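Local coordinates for protein putative fimbrium anchoring subunit Fim4B (Bacteroides ovatus, PDB 5CAG) that probably serves as an outer-membrane anchoring subunit of a fimbrium, a predicted lipoprotein of the FimB/Mfa2 family, at residues Q32-V37 / V73-T78; G36-F41 / D52-V57; N77-R82 / S113-Y118. All coordinates share one frame; numbering follows the deposited sequence.

Contact 1: residues Q32-V37 / V73-T78; sequences QLPEGV and VYNYNT
The carbonyl oxygen of G36 gathers three groups from the chain at N75 and Y76. Y76 N reaches G36 O in a weak hydrogen bond of 3.5 Å, N75 adds a CA-H...O contact, and one face of the Y76 ring lies against the same oxygen, which stands 3.6 Å from the ring plane and off toward its rim. Y76 holds CG between its own backbone N and carbonyl carbon (chi1 52°), which folds the ring back along the G36-V37 peptide and brings Y76 CE2 to 3.4 Å from G36 C. The carboxylate of E35 comes to the hydroxyl end of this ring at its edge, the two planes nearly perpendicular (87°). E35 OE1 lies close to N77 ND2, but the angle is too poor for a hydrogen bond. P34 and N75 touch through their CB atoms, 3.7 Å apart, the two side chains crossing at about a right angle. The N75 amide is bound to the 113-118 chain instead: OD1 takes the N-H of Y118 and ND2 gives to S116 O. Farther up the strands V37 CG2 meets V73 CG1 at 3.7 Å, an apolar pair; V73 also touches W138 and L140 of strand 134-154. This is the arrangement of two antiparallel neighbours, strands 36-43 and 67-75, where they part into loops at one end of a sheet in the beta-rich fimbrillin-superfamily fold.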
loop_
_atom_site.group_PDB
_atom_site.type_symbol
_atom_site.label_atom_id
_atom_site.label_comp_id
_atom_site.label_asym_id
_atom_site.label_seq_id
_atom_site.Cartn_x
_atom_site.Cartn_y
_atom_site.Cartn_z
ATOM N N GLN A 32 1.623 15.874 -5.311
ATOM C CA GLN A 32 0.759 16.011 -4.146
ATOM C C GLN A 32 1.539 15.551 -2.903
ATOM O O GLN A 32 1.467 14.377 -2.508
ATOM C CB GLN A 32 -0.538 15.202 -4.334
ATOM C CG GLN A 32 -1.496 15.751 -5.395
ATOM C CD GLN A 32 -2.363 14.662 -6.001
ATOM O OE1 GLN A 32 -2.813 13.720 -5.321
ATOM N NE2 GLN A 32 -2.627 14.773 -7.299
ATOM N N LEU A 33 2.316 16.477 -2.322
ATOM C CA LEU A 33 3.160 16.233 -1.160
ATOM C C LEU A 33 2.398 15.849 0.093
ATOM O O LEU A 33 1.429 16.531 0.427
ATOM C CB LEU A 33 3.970 17.482 -0.823
ATOM C CG LEU A 33 5.114 17.829 -1.709
ATOM C CD1 LEU A 33 6.072 18.690 -0.980
ATOM C CD2 LEU A 33 5.835 16.604 -2.161
ATOM N N PRO A 34 2.893 14.864 0.885
ATOM C CA PRO A 34 2.222 14.539 2.157
ATOM C C PRO A 34 2.334 15.664 3.192
ATOM O O PRO A 34 3.087 16.625 3.020
ATOM C CB PRO A 34 2.964 13.292 2.646
ATOM C CG PRO A 34 3.732 12.797 1.500
ATOM C CD PRO A 34 4.044 13.969 0.648
ATOM N N GLU A 35 1.568 15.527 4.279
ATOM C CA GLU A 35 1.524 16.472 5.389
ATOM C C GLU A 35 2.888 16.503 6.115
ATOM O O GLU A 35 3.353 17.567 6.516
ATOM C CB GLU A 35 0.391 16.045 6.331
ATOM C CG GLU A 35 -0.321 17.185 7.040
ATOM C CD GLU A 35 -0.717 16.869 8.474
ATOM O OE1 GLU A 35 -1.607 16.006 8.669
ATOM O OE2 GLU A 35 -0.123 17.467 9.405
ATOM N N GLY A 36 3.529 15.336 6.202
ATOM C CA GLY A 36 4.830 15.110 6.824
ATOM C C GLY A 36 5.161 13.627 6.859
ATOM O O GLY A 36 4.399 12.803 6.332
ATOM N N VAL A 37 6.305 13.272 7.486
ATOM C CA VAL A 37 6.760 11.875 7.576
ATOM C C VAL A 37 7.159 11.483 8.991
ATOM O O VAL A 37 7.490 12.343 9.796
ATOM C CB VAL A 37 7.931 11.545 6.612
ATOM C CG1 VAL A 37 7.582 11.866 5.162
ATOM C CG2 VAL A 37 9.228 12.230 7.036
ATOM N N VAL A 73 11.048 5.279 7.039
ATOM C CA VAL A 73 10.501 6.613 6.817
ATOM C C VAL A 73 9.249 6.444 6.006
ATOM O O VAL A 73 9.315 5.909 4.887
ATOM C CB VAL A 73 11.450 7.625 6.137
ATOM C CG1 VAL A 73 10.843 9.023 6.182
ATOM C CG2 VAL A 73 12.828 7.619 6.771
ATOM N N TYR A 74 8.112 6.878 6.542
ATOM C CA TYR A 74 6.873 6.770 5.796
ATOM C C TYR A 74 6.011 8.009 6.070
ATOM O O TYR A 74 6.251 8.708 7.054
ATOM C CB TYR A 74 6.155 5.455 6.135
ATOM C CG TYR A 74 5.647 5.376 7.561
ATOM C CD1 TYR A 74 4.389 5.862 7.901
ATOM C CD2 TYR A 74 6.413 4.790 8.565
ATOM C CE1 TYR A 74 3.917 5.791 9.209
ATOM C CE2 TYR A 74 5.956 4.731 9.889
ATOM C CZ TYR A 74 4.705 5.238 10.206
ATOM O OH TYR A 74 4.217 5.182 11.491
ATOM N N ASN A 75 5.040 8.298 5.192
ATOM C CA ASN A 75 4.144 9.433 5.383
ATOM C C ASN A 75 3.045 9.039 6.382
ATOM O O ASN A 75 2.405 7.982 6.258
ATOM C CB ASN A 75 3.581 9.913 4.062
ATOM C CG ASN A 75 2.852 8.870 3.263
ATOM O OD1 ASN A 75 3.394 7.809 2.905
ATOM N ND2 ASN A 75 1.608 9.184 2.941
ATOM N N TYR A 76 2.845 9.882 7.397
ATOM C CA TYR A 76 1.922 9.526 8.457
ATOM C C TYR A 76 0.478 9.750 8.127
ATOM O O TYR A 76 -0.310 8.867 8.462
ATOM C CB TYR A 76 2.248 10.198 9.809
ATOM C CG TYR A 76 2.440 11.699 9.818
ATOM C CD1 TYR A 76 1.350 12.557 9.890
ATOM C CD2 TYR A 76 3.710 12.257 9.907
ATOM C CE1 TYR A 76 1.515 13.939 9.940
ATOM C CE2 TYR A 76 3.888 13.635 10.015
ATOM C CZ TYR A 76 2.785 14.477 10.013
ATOM O OH TYR A 76 2.933 15.843 10.104
ATOM N N ASN A 77 0.101 10.890 7.526
ATOM C CA ASN A 77 -1.324 11.174 7.350
ATOM C C ASN A 77 -1.918 10.520 6.131
ATOM O O ASN A 77 -1.736 11.036 5.021
ATOM C CB ASN A 77 -1.586 12.679 7.313
ATOM C CG ASN A 77 -2.863 13.097 8.001
ATOM O OD1 ASN A 77 -3.222 12.595 9.083
ATOM N ND2 ASN A 77 -3.538 14.081 7.410
ATOM N N THR A 78 -2.617 9.376 6.344
ATOM C CA THR A 78 -3.291 8.578 5.312
ATOM C C THR A 78 -4.678 8.214 5.757
ATOM O O THR A 78 -4.900 7.980 6.950
ATOM C CB THR A 78 -2.521 7.296 4.887
ATOM O OG1 THR A 78 -1.970 6.582 5.984
ATOM C CG2 THR A 78 -1.455 7.576 3.903
#

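Contact 2: residues G36-F41 / D52-V57; sequences GVRVIF and DKYLSV. With SO4 (sulfate ion), chain C.
V37 with L55 and V39 with K53 form the hydrogen-bonded pairs of a beta hairpin made by strands 36-43 and 51-56, while R38 with Y54 and I40 with D52 are its non-hydrogen-bonded pairs. Both hydrogen-bonded pairs are complete, with V37 and L55 exchanging two backbone bonds (L55 N to V37 O 2.8 Å) and V39 and K53 another two. The apolar contacts lie on the face of V37, V39, K53 and L55: V39 CG2 meets L55 CD1 at 4.0 Å, and M62 of strand 59-62 packs on both. K53 extends from the same face to give its NZ to E61 O, with a weak bond to a sulfate ion probably from the crystallisation liquor. The salt bridge lies on the other face, where R38 and D52 meet (NH2 to OD2 2.7 Å); its individual hydrogen bonds are weak, guanidinium and carboxylate planes being 66° apart. E86 is a second acidic partner of R38 NH2, and Y74 OH bonds its NH1. The aromatic contact is a CH-pi: R38 CG sits over the Y54 ring, 3.6 Å from the centroid and 15° off the normal. A bend at chi2 (-144°) carries the guanidinium on over Y54 OH, nearly parallel to the ring. I40 CD1 lies against the opposite guanidinium face, 3.6 Å from its plane.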
loop_
_atom_site.group_PDB
_atom_site.type_symbol
_atom_site.label_atom_id
_atom_site.label_comp_id
_atom_site.label_asym_id
_atom_site.label_seq_id
_atom_site.Cartn_x
_atom_site.Cartn_y
_atom_site.Cartn_z
ATOM N N GLY A 36 3.529 15.336 6.202
ATOM C CA GLY A 36 4.830 15.110 6.824
ATOM C C GLY A 36 5.161 13.627 6.859
ATOM O O GLY A 36 4.399 12.803 6.332
ATOM N N VAL A 37 6.305 13.272 7.486
ATOM C CA VAL A 37 6.760 11.875 7.576
ATOM C C VAL A 37 7.159 11.483 8.991
ATOM O O VAL A 37 7.490 12.343 9.796
ATOM C CB VAL A 37 7.931 11.545 6.612
ATOM C CG1 VAL A 37 7.582 11.866 5.162
ATOM C CG2 VAL A 37 9.228 12.230 7.036
ATOM N N ARG A 38 7.172 10.173 9.266
ATOM C CA ARG A 38 7.615 9.604 10.535
ATOM C C ARG A 38 8.896 8.850 10.270
ATOM O O ARG A 38 8.997 8.182 9.231
ATOM C CB ARG A 38 6.560 8.697 11.181
ATOM C CG ARG A 38 6.818 8.482 12.678
ATOM C CD ARG A 38 6.438 7.078 13.057
ATOM N NE ARG A 38 6.261 6.873 14.496
ATOM C CZ ARG A 38 5.500 5.907 15.008
ATOM N NH1 ARG A 38 4.822 5.091 14.205
ATOM N NH2 ARG A 38 5.383 5.769 16.321
ATOM N N VAL A 39 9.903 9.017 11.147
ATOM C CA VAL A 39 11.218 8.399 11.003
ATOM C C VAL A 39 11.487 7.537 12.225
ATOM O O VAL A 39 11.405 8.029 13.360
ATOM C CB VAL A 39 12.345 9.442 10.787
ATOM C CG1 VAL A 39 13.677 8.756 10.536
ATOM C CG2 VAL A 39 12.025 10.427 9.663
ATOM N N ILE A 40 11.773 6.246 12.019
ATOM C CA ILE A 40 12.060 5.391 13.172
ATOM C C ILE A 40 13.403 4.736 12.974
ATOM O O ILE A 40 13.670 4.172 11.917
ATOM C CB ILE A 40 10.976 4.343 13.533
ATOM C CG1 ILE A 40 9.575 4.937 13.540
ATOM C CG2 ILE A 40 11.283 3.707 14.882
ATOM C CD1 ILE A 40 8.515 3.897 13.350
ATOM N N PHE A 41 14.228 4.799 14.007
ATOM C CA PHE A 41 15.549 4.216 14.061
ATOM C C PHE A 41 15.538 3.026 15.018
ATOM O O PHE A 41 15.463 3.234 16.223
ATOM C CB PHE A 41 16.538 5.283 14.538
ATOM C CG PHE A 41 17.060 6.205 13.468
ATOM C CD1 PHE A 41 16.307 7.285 13.031
ATOM C CD2 PHE A 41 18.330 6.026 12.936
ATOM C CE1 PHE A 41 16.811 8.159 12.068
ATOM C CE2 PHE A 41 18.821 6.890 11.962
ATOM C CZ PHE A 41 18.067 7.962 11.552
ATOM N N ASP A 52 12.428 7.794 17.510
ATOM C CA ASP A 52 11.236 8.070 16.724
ATOM C C ASP A 52 11.012 9.566 16.616
ATOM O O ASP A 52 11.136 10.262 17.623
ATOM C CB ASP A 52 10.077 7.402 17.485
ATOM C CG ASP A 52 8.681 7.523 16.924
ATOM O OD1 ASP A 52 8.286 8.648 16.541
ATOM O OD2 ASP A 52 7.933 6.532 17.001
ATOM N N LYS A 53 10.662 10.063 15.422
ATOM C CA LYS A 53 10.360 11.484 15.230
ATOM C C LYS A 53 9.476 11.743 14.004
ATOM O O LYS A 53 9.625 11.084 12.981
ATOM C CB LYS A 53 11.633 12.347 15.120
ATOM C CG LYS A 53 11.402 13.780 15.618
ATOM C CD LYS A 53 12.495 14.775 15.250
ATOM C CE LYS A 53 12.036 16.185 15.545
ATOM N NZ LYS A 53 13.098 17.194 15.303
ATOM N N TYR A 54 8.545 12.706 14.132
ATOM C CA TYR A 54 7.688 13.186 13.052
ATOM C C TYR A 54 8.384 14.428 12.525
ATOM O O TYR A 54 8.871 15.246 13.324
ATOM C CB TYR A 54 6.251 13.456 13.529
ATOM C CG TYR A 54 5.475 12.208 13.900
ATOM C CD1 TYR A 54 5.569 11.658 15.171
ATOM C CD2 TYR A 54 4.636 11.589 12.985
ATOM C CE1 TYR A 54 4.865 10.506 15.515
ATOM C CE2 TYR A 54 3.913 10.444 13.321
ATOM C CZ TYR A 54 4.037 9.901 14.588
ATOM O OH TYR A 54 3.333 8.772 14.930
ATOM N N LEU A 55 8.523 14.513 11.191
ATOM C CA LEU A 55 9.258 15.565 10.490
ATOM C C LEU A 55 8.465 16.249 9.409
ATOM O O LEU A 55 7.487 15.686 8.906
ATOM C CB LEU A 55 10.489 14.941 9.821
ATOM C CG LEU A 55 11.743 14.788 10.637
ATOM C CD1 LEU A 55 12.868 14.356 9.743
ATOM C CD2 LEU A 55 12.122 16.097 11.331
ATOM N N SER A 56 8.954 17.438 8.981
ATOM C CA SER A 56 8.399 18.219 7.871
ATOM C C SER A 56 8.507 17.397 6.592
ATOM O O SER A 56 9.410 16.555 6.491
ATOM C CB SER A 56 9.159 19.540 7.722
ATOM O OG SER A 56 8.869 20.237 6.517
ATOM N N VAL A 57 7.640 17.647 5.603
ATOM C CA VAL A 57 7.728 16.885 4.362
ATOM C C VAL A 57 9.152 17.004 3.735
ATOM O O VAL A 57 9.593 16.068 3.071
ATOM C CB VAL A 57 6.615 17.285 3.384
ATOM C CG1 VAL A 57 6.956 18.567 2.639
ATOM C CG2 VAL A 57 6.304 16.160 2.423
HETATM S S SO4 C . 15.008 15.804 18.854
HETATM O O1 SO4 C . 15.197 15.947 20.301
HETATM O O2 SO4 C . 13.706 16.373 18.486
HETATM O O3 SO4 C . 16.055 16.543 18.142
HETATM O O4 SO4 C . 15.073 14.371 18.502
#

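Contact 3: residues N77-R82 / S113-Y118; sequences NTESIR and SPDSLY. With SO4 (sulfate ion), chain I; SO4 (sulfate ion), chain H; SO4 (sulfate ion), chain D.
S80 and P114 bring the backbones closest, CA to CA 5.6 Å, where the turn before strand 81-84, first of a small four-stranded antiparallel sheet, meets the irregular chain leading into strand 118-127. D115 ties the turn together: its carboxylate receives three successive backbone N-H groups. E79 N bonds OD2 at 2.8 Å on its syn side, 26° out of the carboxylate plane, and I81 N meets OD1 at 3.1 Å, nearly along the C-O axis. S80 N also reaches OD1, in a weak bond. D115 CG lies between its own backbone N and carbonyl carbon (chi1 53°), which turns both oxygens toward these amides; their convergence would be expected to favour the ionised carboxylate. S80 OG adds a weak hydrogen bond to S113 O, and within the turn T78 OG1 bonds I81 O from above the carbonyl plane. I81 supplies the apolar side: its CG1 rests on P114 CB, and its CD1 lies 3.8 Å from L117 CB, with F205 of strand 197-205 touching all three residues. Beyond the turn R82 holds two sulfate ions, probably from the crystallisation liquor, at its guanidinium edge; R82 NH2 lies 2.8 Å from O3 of the sulfate of chain H.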
loop_
_atom_site.group_PDB
_atom_site.type_symbol
_atom_site.label_atom_id
_atom_site.label_comp_id
_atom_site.label_asym_id
_atom_site.label_seq_id
_atom_site.Cartn_x
_atom_site.Cartn_y
_atom_site.Cartn_z
ATOM N N ASN A 77 0.101 10.890 7.526
ATOM C CA ASN A 77 -1.324 11.174 7.350
ATOM C C ASN A 77 -1.918 10.520 6.131
ATOM O O ASN A 77 -1.736 11.036 5.021
ATOM C CB ASN A 77 -1.586 12.679 7.313
ATOM C CG ASN A 77 -2.863 13.097 8.001
ATOM O OD1 ASN A 77 -3.222 12.595 9.083
ATOM N ND2 ASN A 77 -3.538 14.081 7.410
ATOM N N THR A 78 -2.617 9.376 6.344
ATOM C CA THR A 78 -3.291 8.578 5.312
ATOM C C THR A 78 -4.678 8.214 5.757
ATOM O O THR A 78 -4.900 7.980 6.950
ATOM C CB THR A 78 -2.521 7.296 4.887
ATOM O OG1 THR A 78 -1.970 6.582 5.984
ATOM C CG2 THR A 78 -1.455 7.576 3.903
ATOM N N GLU A 79 -5.599 8.120 4.790
ATOM C CA GLU A 79 -7.002 7.782 4.994
ATOM C C GLU A 79 -7.212 6.301 5.298
ATOM O O GLU A 79 -7.497 5.923 6.436
ATOM C CB GLU A 79 -7.822 8.168 3.739
ATOM C CG GLU A 79 -7.988 9.667 3.554
ATOM C CD GLU A 79 -8.622 10.361 4.744
ATOM O OE1 GLU A 79 -9.809 10.077 5.027
ATOM O OE2 GLU A 79 -7.912 11.131 5.434
ATOM N N SER A 80 -7.115 5.483 4.258
ATOM C CA SER A 80 -7.363 4.053 4.258
ATOM C C SER A 80 -6.302 3.283 5.022
ATOM O O SER A 80 -6.637 2.318 5.726
ATOM C CB SER A 80 -7.412 3.537 2.816
ATOM O OG SER A 80 -8.254 4.294 1.956
ATOM N N ILE A 81 -5.023 3.690 4.845
ATOM C CA ILE A 81 -3.859 3.009 5.406
ATOM C C ILE A 81 -3.723 3.271 6.868
ATOM O O ILE A 81 -3.812 4.411 7.340
ATOM C CB ILE A 81 -2.535 3.314 4.663
ATOM C CG1 ILE A 81 -2.633 2.862 3.187
ATOM C CG2 ILE A 81 -1.359 2.592 5.335
ATOM C CD1 ILE A 81 -1.602 3.335 2.367
ATOM N N ARG A 82 -3.513 2.172 7.583
ATOM C CA ARG A 82 -3.275 2.115 9.013
ATOM C C ARG A 82 -1.905 1.416 9.230
ATOM O O ARG A 82 -1.442 0.671 8.361
ATOM C CB ARG A 82 -4.437 1.398 9.732
ATOM C CG ARG A 82 -5.801 2.073 9.605
ATOM C CD ARG A 82 -6.882 1.278 10.338
ATOM N NE ARG A 82 -8.234 1.601 9.863
ATOM C CZ ARG A 82 -9.336 0.959 10.248
ATOM N NH1 ARG A 82 -9.260 -0.044 11.120
ATOM N NH2 ARG A 82 -10.523 1.309 9.756
ATOM N N SER A 113 -9.105 -0.092 -0.590
ATOM C CA SER A 113 -7.916 0.096 -1.444
ATOM C C SER A 113 -6.971 1.067 -0.751
ATOM O O SER A 113 -7.438 2.027 -0.126
ATOM C CB SER A 113 -8.267 0.600 -2.846
ATOM O OG SER A 113 -9.649 0.880 -3.012
ATOM N N PRO A 114 -5.655 0.772 -0.749
ATOM C CA PRO A 114 -4.718 1.629 -0.028
ATOM C C PRO A 114 -4.499 2.958 -0.719
ATOM O O PRO A 114 -4.373 2.987 -1.935
ATOM C CB PRO A 114 -3.442 0.796 -0.017
ATOM C CG PRO A 114 -3.530 -0.049 -1.204
ATOM C CD PRO A 114 -4.964 -0.393 -1.335
ATOM N N ASP A 115 -4.465 4.066 0.056
ATOM C CA ASP A 115 -4.186 5.382 -0.521
ATOM C C ASP A 115 -2.652 5.530 -0.663
ATOM O O ASP A 115 -1.946 4.530 -0.501
ATOM C CB ASP A 115 -4.860 6.538 0.228
ATOM C CG ASP A 115 -4.638 6.637 1.709
ATOM O OD1 ASP A 115 -4.690 5.586 2.391
ATOM O OD2 ASP A 115 -4.522 7.777 2.207
ATOM N N SER A 116 -2.131 6.706 -1.065
ATOM C CA SER A 116 -0.702 6.784 -1.353
ATOM C C SER A 116 0.195 6.657 -0.115
ATOM O O SER A 116 -0.017 7.325 0.891
ATOM C CB SER A 116 -0.378 8.040 -2.140
ATOM O OG SER A 116 -1.079 7.966 -3.373
ATOM N N LEU A 117 1.166 5.720 -0.200
ATOM C CA LEU A 117 2.181 5.462 0.832
ATOM C C LEU A 117 3.559 5.551 0.193
ATOM O O LEU A 117 3.767 5.039 -0.923
ATOM C CB LEU A 117 1.983 4.111 1.537
ATOM C CG LEU A 117 2.884 3.801 2.712
ATOM C CD1 LEU A 117 2.545 4.640 3.958
ATOM C CD2 LEU A 117 2.798 2.377 3.029
ATOM N N TYR A 118 4.460 6.290 0.877
ATOM C CA TYR A 118 5.836 6.528 0.460
ATOM C C TYR A 118 6.742 5.967 1.519
ATOM O O TYR A 118 6.577 6.282 2.694
ATOM C CB TYR A 118 6.100 8.010 0.206
ATOM C CG TYR A 118 5.090 8.626 -0.728
ATOM C CD1 TYR A 118 5.176 8.440 -2.106
ATOM C CD2 TYR A 118 4.022 9.367 -0.235
ATOM C CE1 TYR A 118 4.230 8.997 -2.969
ATOM C CE2 TYR A 118 3.059 9.907 -1.086
ATOM C CZ TYR A 118 3.166 9.724 -2.451
ATOM O OH TYR A 118 2.203 10.295 -3.253
HETATM S S SO4 I . -11.149 3.657 7.338
HETATM O O1 SO4 I . -10.092 2.722 6.925
HETATM O O2 SO4 I . -10.576 4.591 8.307
HETATM O O3 SO4 I . -11.627 4.409 6.173
HETATM O O4 SO4 I . -12.264 2.903 7.947
HETATM S S SO4 H . -12.766 -0.645 11.955
HETATM O O1 SO4 H . -11.694 -0.287 12.888
HETATM O O2 SO4 H . -13.808 0.397 11.981
HETATM O O3 SO4 H . -12.235 -0.774 10.583
HETATM O O4 SO4 H . -13.328 -1.935 12.362
HETATM S S SO4 D . 0.693 10.977 -7.151
HETATM O O1 SO4 D . -0.556 11.139 -6.394
HETATM O O2 SO4 D . 1.313 12.276 -7.384
HETATM O O3 SO4 D . 1.608 10.110 -6.399
HETATM O O4 SO4 D . 0.406 10.373 -8.450
#

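Contact 2 lies within the chain span that contact 1 closes; contact 3 follows from residues 77-78, where contact 1 ends. Contacts 1 and 2 share G36 and V37 and flank strand 36-43, with 51-56 and 67-75 as its neighbours; the Y54 and Y76 rings meet edge-to-face between them. Contact 2 is a regular hairpin with a full backbone ladder and a salt bridge, whereas contact 1 is the frayed strand end, with one weak backbone bond, Y76 ring packing and the apolar contacts of P34 and V37. Contact 3 lies nearer the chain's centre and combines a carboxylate gripping backbone amides with I81 packing. All three are partly buried, mixing apolar residues within with exposed ones such as E35, Y54 and E79.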